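Local coordinates for TATA-binding protein (Sulfolobus acidocaldarius, PDB 1MP9) that probably binds specifically to the TATA box of promoters, as a general factor in the activation of archaeal genes transcribed by RNA polymerase, at residues D122-L127 with P139-R144; R35-V40 with I88-K93. All coordinates share one frame; numbering follows the deposited sequence.

Overall arrangement
Interactions 1 and 2 are both small, buried contacts made mainly by aliphatic groups, one in each of the two sequence repeats. Each involves a short helix (30-36 or 121-127), or the chain just leaving it, but the partner differs. Interaction 1 sets helix 121-127 against strand 141-145, a leucine lying over two small alanines and the main chain between them. Interaction 2 joins the exit of helix 30-36 to the last turns of the long helix 77-93, a valine meeting a threonine methyl and a leucine. No hydrogen bond crosses either. They lie on opposite sides of the chain's centre, their own centres about 48 Å apart, one near each end of the elongated saddle.

Interaction 1: residues D122-L127 with P139-R144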
loop_
_atom_site.group_PDB
_atom_site.type_symbol
_atom_site.label_atom_id
_atom_site.label_comp_id
_atom_site.label_asym_id
_atom_site.label_seq_id
_atom_site.Cartn_x
_atom_site.Cartn_y
_atom_site.Cartn_z
ATOM N N ASP A 122 7.924 -9.673 10.877
ATOM C CA ASP A 122 9.358 -9.361 11.024
ATOM C C ASP A 122 10.150 -10.297 10.121
ATOM O O ASP A 122 11.085 -9.871 9.438
ATOM C CB ASP A 122 9.845 -9.590 12.464
ATOM C CG ASP A 122 9.382 -8.508 13.442
ATOM O OD1 ASP A 122 9.771 -7.330 13.303
ATOM O OD2 ASP A 122 8.641 -8.840 14.389
ATOM N N LYS A 123 9.768 -11.573 10.112
ATOM C CA LYS A 123 10.465 -12.550 9.295
ATOM C C LYS A 123 10.142 -12.410 7.822
ATOM O O LYS A 123 11.050 -12.476 6.983
ATOM C CB LYS A 123 10.141 -13.967 9.749
ATOM C CG LYS A 123 10.932 -15.038 9.008
ATOM C CD LYS A 123 10.606 -16.417 9.559
ATOM C CE LYS A 123 11.455 -17.496 8.864
ATOM N NZ LYS A 123 11.168 -18.828 9.424
ATOM N N ALA A 124 8.856 -12.237 7.504
ATOM C CA ALA A 124 8.429 -12.075 6.126
ATOM C C ALA A 124 9.051 -10.806 5.500
ATOM O O ALA A 124 9.420 -10.797 4.308
ATOM C CB ALA A 124 6.859 -12.000 6.045
ATOM N N ALA A 125 9.168 -9.750 6.300
ATOM C CA ALA A 125 9.708 -8.483 5.811
ATOM C C ALA A 125 11.090 -8.622 5.185
ATOM O O ALA A 125 11.422 -7.890 4.261
ATOM C CB ALA A 125 9.767 -7.468 6.913
ATOM N N PHE A 126 11.903 -9.543 5.684
ATOM C CA PHE A 126 13.220 -9.696 5.113
ATOM C C PHE A 126 13.384 -10.880 4.173
ATOM O O PHE A 126 14.465 -11.091 3.648
ATOM C CB PHE A 126 14.252 -9.742 6.228
ATOM C CG PHE A 126 14.400 -8.436 6.943
ATOM C CD1 PHE A 126 14.235 -8.362 8.328
ATOM C CD2 PHE A 126 14.606 -7.264 6.221
ATOM C CE1 PHE A 126 14.264 -7.127 8.991
ATOM C CE2 PHE A 126 14.632 -6.008 6.869
ATOM C CZ PHE A 126 14.457 -5.942 8.260
ATOM N N LEU A 127 12.339 -11.672 3.959
ATOM C CA LEU A 127 12.474 -12.785 3.035
ATOM C C LEU A 127 11.622 -12.584 1.770
ATOM O O LEU A 127 11.843 -13.238 0.745
ATOM C CB LEU A 127 12.129 -14.114 3.725
ATOM C CG LEU A 127 12.926 -14.453 5.013
ATOM C CD1 LEU A 127 12.367 -15.748 5.605
ATOM C CD2 LEU A 127 14.437 -14.584 4.750
ATOM N N PRO A 139 0.993 -0.629 11.150
ATOM C CA PRO A 139 1.080 -1.938 11.803
ATOM C C PRO A 139 1.189 -3.187 10.928
ATOM O O PRO A 139 1.564 -4.264 11.403
ATOM C CB PRO A 139 -0.137 -1.929 12.717
ATOM C CG PRO A 139 -1.169 -1.216 11.832
ATOM C CD PRO A 139 -0.372 -0.069 11.243
ATOM N N GLY A 140 0.918 -3.060 9.647
ATOM C CA GLY A 140 1.025 -4.240 8.814
ATOM C C GLY A 140 2.198 -4.176 7.854
ATOM O O GLY A 140 2.995 -3.235 7.915
ATOM N N LEU A 141 2.303 -5.195 7.000
ATOM C CA LEU A 141 3.330 -5.300 5.969
ATOM C C LEU A 141 2.626 -4.919 4.659
ATOM O O LEU A 141 1.530 -5.415 4.367
ATOM C CB LEU A 141 3.845 -6.744 5.879
ATOM C CG LEU A 141 5.002 -7.001 4.876
ATOM C CD1 LEU A 141 5.889 -8.130 5.369
ATOM C CD2 LEU A 141 4.469 -7.325 3.512
ATOM N N ILE A 142 3.227 -4.036 3.880
ATOM C CA ILE A 142 2.611 -3.642 2.634
ATOM C C ILE A 142 3.424 -4.291 1.530
ATOM O O ILE A 142 4.649 -4.168 1.482
ATOM C CB ILE A 142 2.602 -2.092 2.469
ATOM C CG1 ILE A 142 1.798 -1.474 3.612
ATOM C CG2 ILE A 142 1.994 -1.696 1.102
ATOM C CD1 ILE A 142 1.789 0.063 3.622
ATOM N N TYR A 143 2.728 -4.986 0.648
ATOM C CA TYR A 143 3.375 -5.690 -0.449
ATOM C C TYR A 143 2.785 -5.214 -1.789
ATOM O O TYR A 143 1.565 -5.262 -2.011
ATOM C CB TYR A 143 3.148 -7.199 -0.277
ATOM C CG TYR A 143 3.863 -8.051 -1.284
ATOM C CD1 TYR A 143 5.203 -8.378 -1.107
ATOM C CD2 TYR A 143 3.215 -8.513 -2.422
ATOM C CE1 TYR A 143 5.893 -9.156 -2.049
ATOM C CE2 TYR A 143 3.888 -9.289 -3.378
ATOM C CZ TYR A 143 5.231 -9.610 -3.182
ATOM O OH TYR A 143 5.920 -10.400 -4.080
ATOM N N ARG A 144 3.643 -4.699 -2.650
ATOM C CA ARG A 144 3.217 -4.228 -3.963
ATOM C C ARG A 144 3.463 -5.414 -4.908
ATOM O O ARG A 144 4.619 -5.771 -5.208
ATOM C CB ARG A 144 4.052 -3.017 -4.381
ATOM C CG ARG A 144 3.564 -2.416 -5.722
ATOM C CD ARG A 144 4.316 -1.142 -6.069
ATOM N NE ARG A 144 3.864 -0.560 -7.347
ATOM C CZ ARG A 144 3.940 0.729 -7.680
ATOM N NH1 ARG A 144 4.433 1.643 -6.832
ATOM N NH2 ARG A 144 3.557 1.097 -8.906
#
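Leu141 meets helix 121-127 through one branch, its CD1 methyl, which lies against the neighbouring residues Ala124 and Ala125. Leu141 CD1 comes within 3.8 Å of Ala125 N, with Ala125 CA close by, so the methyl rests on the helix backbone itself. The two alanine methyls complete the seat: Leu141 CD1 is 4.0 Å from Ala124 CB, and the methyl of Ala125 lies only slightly farther off. Ala124 points its methyl at the strand, whereas that of Ala125 lies to one side. Alanine suits both positions, because so short a side chain lets the leucine come down to the main chain while keeping the surface apolar.

The leucine reaches this seat because its CG is anti to the backbone N (chi1 -177°), which carries the branched end out from the strand. No hydrogen bond crosses, and the contact is van der Waals packing of one methyl on two alanines and the main chain.

Further out, Cys187 packs on Ala124, and Asn131 touches both Ala125 and Leu141. Lys123, turned from the strand, gives its NZ to Asp186 O and to Gln46 O of the second subunit, so the far side of the helix takes part in the dimer. Strand 141-145 is held in the sheet by backbone bonds from Leu141 to Ile154 on one neighbour and from Ile142 to Met132 on the other; the short helix thus packs beside a strand lying between 150-154 and 131-132.

Interaction 2: residues R35-V40 with I88-K93; sequences RSVPNV and IKTLKK
Val37 carries the contact from the side of residues 35-40, its two methyls touching Thr90 and Leu91 of helix 77-93. Ahead of it, Arg35 and Ser36 are the last two residues of helix 30-36, polar side chains on the solvent side of the approach to Val37. At Val37 the chain leaves helical geometry for an extended conformation (psi 127°), and its side chain is directed at the second helix. The two branches divide the work. Val37 CG1 lies 4.3 Å from Thr90 CG2. The other branch, Val37 CG2, lies 4.3 Å from Leu91 CD2. A beta-branched valine fits here because it offers two methyls close to the backbone, one for each of two successive helix residues.

Thr90 can serve an apolar contact because its hydroxyl is occupied elsewhere: OG1 bonds to Arg86 O, one turn back in its own helix, while CG2, anti to the backbone N, is presented to the valine. Leu91 starts out pointing away, and only its long side chain brings CD2 back to Val37.

Beyond Val37, Pro38 packs on Tyr94, just past the end of the long helix, and Val40 turns to Leu50 and Phe52. Phe52, on strand 50-54, also touches Val37 and Thr90, so sheet, loop and helix share one apolar cluster. Packing of the chain that leaves the short helix against the end of the long helix and a curved antiparallel sheet belongs to the saddle-shaped TBP fold, here in the first of its two repeats.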
loop_
_atom_site.group_PDB
_atom_site.type_symbol
_atom_site.label_atom_id
_atom_site.label_comp_id
_atom_site.label_asym_id
_atom_site.label_seq_id
_atom_site.Cartn_x
_atom_site.Cartn_y
_atom_site.Cartn_z
ATOM N N ARG A 35 -32.055 19.889 -10.324
ATOM C CA ARG A 35 -33.411 20.421 -10.184
ATOM C C ARG A 35 -34.449 19.377 -10.591
ATOM O O ARG A 35 -35.506 19.279 -9.970
ATOM C CB ARG A 35 -33.603 21.703 -11.031
ATOM C CG ARG A 35 -32.752 22.906 -10.589
ATOM C CD ARG A 35 -33.065 24.173 -11.418
ATOM N NE ARG A 35 -34.449 24.593 -11.226
ATOM C CZ ARG A 35 -34.866 25.329 -10.201
ATOM N NH1 ARG A 35 -34.003 25.743 -9.279
ATOM N NH2 ARG A 35 -36.157 25.619 -10.073
ATOM N N SER A 36 -34.149 18.594 -11.624
ATOM C CA SER A 36 -35.098 17.588 -12.084
ATOM C C SER A 36 -35.225 16.368 -11.189
ATOM O O SER A 36 -36.334 15.898 -10.924
ATOM C CB SER A 36 -34.751 17.124 -13.493
ATOM O OG SER A 36 -35.060 18.139 -14.419
ATOM N N VAL A 37 -34.095 15.843 -10.736
ATOM C CA VAL A 37 -34.087 14.659 -9.886
ATOM C C VAL A 37 -34.156 15.060 -8.420
ATOM O O VAL A 37 -33.370 15.861 -7.936
ATOM C CB VAL A 37 -32.801 13.815 -10.102
ATOM C CG1 VAL A 37 -32.857 12.541 -9.280
ATOM C CG2 VAL A 37 -32.626 13.504 -11.583
ATOM N N PRO A 38 -35.108 14.494 -7.689
ATOM C CA PRO A 38 -35.235 14.829 -6.276
ATOM C C PRO A 38 -34.112 14.289 -5.403
ATOM O O PRO A 38 -33.504 13.249 -5.689
ATOM C CB PRO A 38 -36.586 14.224 -5.907
ATOM C CG PRO A 38 -36.641 13.007 -6.736
ATOM C CD PRO A 38 -36.081 13.458 -8.086
ATOM N N ASN A 39 -33.843 15.032 -4.339
ATOM C CA ASN A 39 -32.856 14.666 -3.344
ATOM C C ASN A 39 -31.447 14.286 -3.799
ATOM O O ASN A 39 -30.874 13.321 -3.290
ATOM C CB ASN A 39 -33.439 13.550 -2.468
ATOM C CG ASN A 39 -34.788 13.940 -1.850
ATOM O OD1 ASN A 39 -34.880 14.871 -1.028
ATOM N ND2 ASN A 39 -35.838 13.242 -2.257
ATOM N N VAL A 40 -30.894 15.017 -4.757
ATOM C CA VAL A 40 -29.525 14.758 -5.178
ATOM C C VAL A 40 -28.762 16.025 -4.836
ATOM O O VAL A 40 -29.354 17.060 -4.534
ATOM C CB VAL A 40 -29.390 14.466 -6.701
ATOM C CG1 VAL A 40 -30.078 13.136 -7.039
ATOM C CG2 VAL A 40 -29.956 15.639 -7.537
ATOM N N ILE A 88 -30.004 4.340 -13.516
ATOM C CA ILE A 88 -30.401 4.724 -14.861
ATOM C C ILE A 88 -31.914 4.869 -14.983
ATOM O O ILE A 88 -32.397 5.808 -15.608
ATOM C CB ILE A 88 -29.868 3.709 -15.904
ATOM C CG1 ILE A 88 -28.337 3.811 -15.977
ATOM C CG2 ILE A 88 -30.460 4.007 -17.284
ATOM C CD1 ILE A 88 -27.660 2.735 -16.822
ATOM N N LYS A 89 -32.659 3.960 -14.361
ATOM C CA LYS A 89 -34.119 4.024 -14.418
ATOM C C LYS A 89 -34.580 5.398 -13.916
ATOM O O LYS A 89 -35.375 6.086 -14.571
ATOM C CB LYS A 89 -34.741 2.915 -13.560
ATOM C CG LYS A 89 -36.237 2.690 -13.819
ATOM C CD LYS A 89 -36.824 1.511 -13.022
ATOM C CE LYS A 89 -38.272 1.222 -13.464
ATOM N NZ LYS A 89 -38.950 0.048 -12.804
ATOM N N THR A 90 -34.054 5.806 -12.765
ATOM C CA THR A 90 -34.426 7.103 -12.184
ATOM C C THR A 90 -34.041 8.286 -13.066
ATOM O O THR A 90 -34.876 9.147 -13.366
ATOM C CB THR A 90 -33.786 7.301 -10.815
ATOM O OG1 THR A 90 -34.130 6.201 -9.980
ATOM C CG2 THR A 90 -34.292 8.582 -10.160
ATOM N N LEU A 91 -32.779 8.345 -13.475
ATOM C CA LEU A 91 -32.358 9.437 -14.332
ATOM C C LEU A 91 -33.325 9.521 -15.515
ATOM O O LEU A 91 -33.681 10.615 -15.967
ATOM C CB LEU A 91 -30.938 9.216 -14.836
ATOM C CG LEU A 91 -29.912 9.099 -13.717
ATOM C CD1 LEU A 91 -28.536 8.990 -14.330
ATOM C CD2 LEU A 91 -30.020 10.308 -12.778
ATOM N N LYS A 92 -33.752 8.358 -16.000
ATOM C CA LYS A 92 -34.689 8.307 -17.116
ATOM C C LYS A 92 -36.044 8.862 -16.675
ATOM O O LYS A 92 -36.579 9.753 -17.311
ATOM C CB LYS A 92 -34.861 6.863 -17.635
ATOM C CG LYS A 92 -33.670 6.305 -18.417
ATOM C CD LYS A 92 -34.064 5.093 -19.255
ATOM C CE LYS A 92 -34.807 4.034 -18.436
ATOM N NZ LYS A 92 -35.320 2.853 -19.237
ATOM N N LYS A 93 -36.586 8.339 -15.578
ATOM C CA LYS A 93 -37.866 8.802 -15.080
ATOM C C LYS A 93 -37.914 10.320 -14.955
ATOM O O LYS A 93 -38.989 10.921 -14.993
ATOM C CB LYS A 93 -38.171 8.172 -13.722
ATOM C CG LYS A 93 -39.244 8.897 -12.910
ATOM C CD LYS A 93 -39.605 8.061 -11.690
ATOM C CE LYS A 93 -40.225 8.873 -10.550
ATOM N NZ LYS A 93 -41.518 9.535 -10.903
#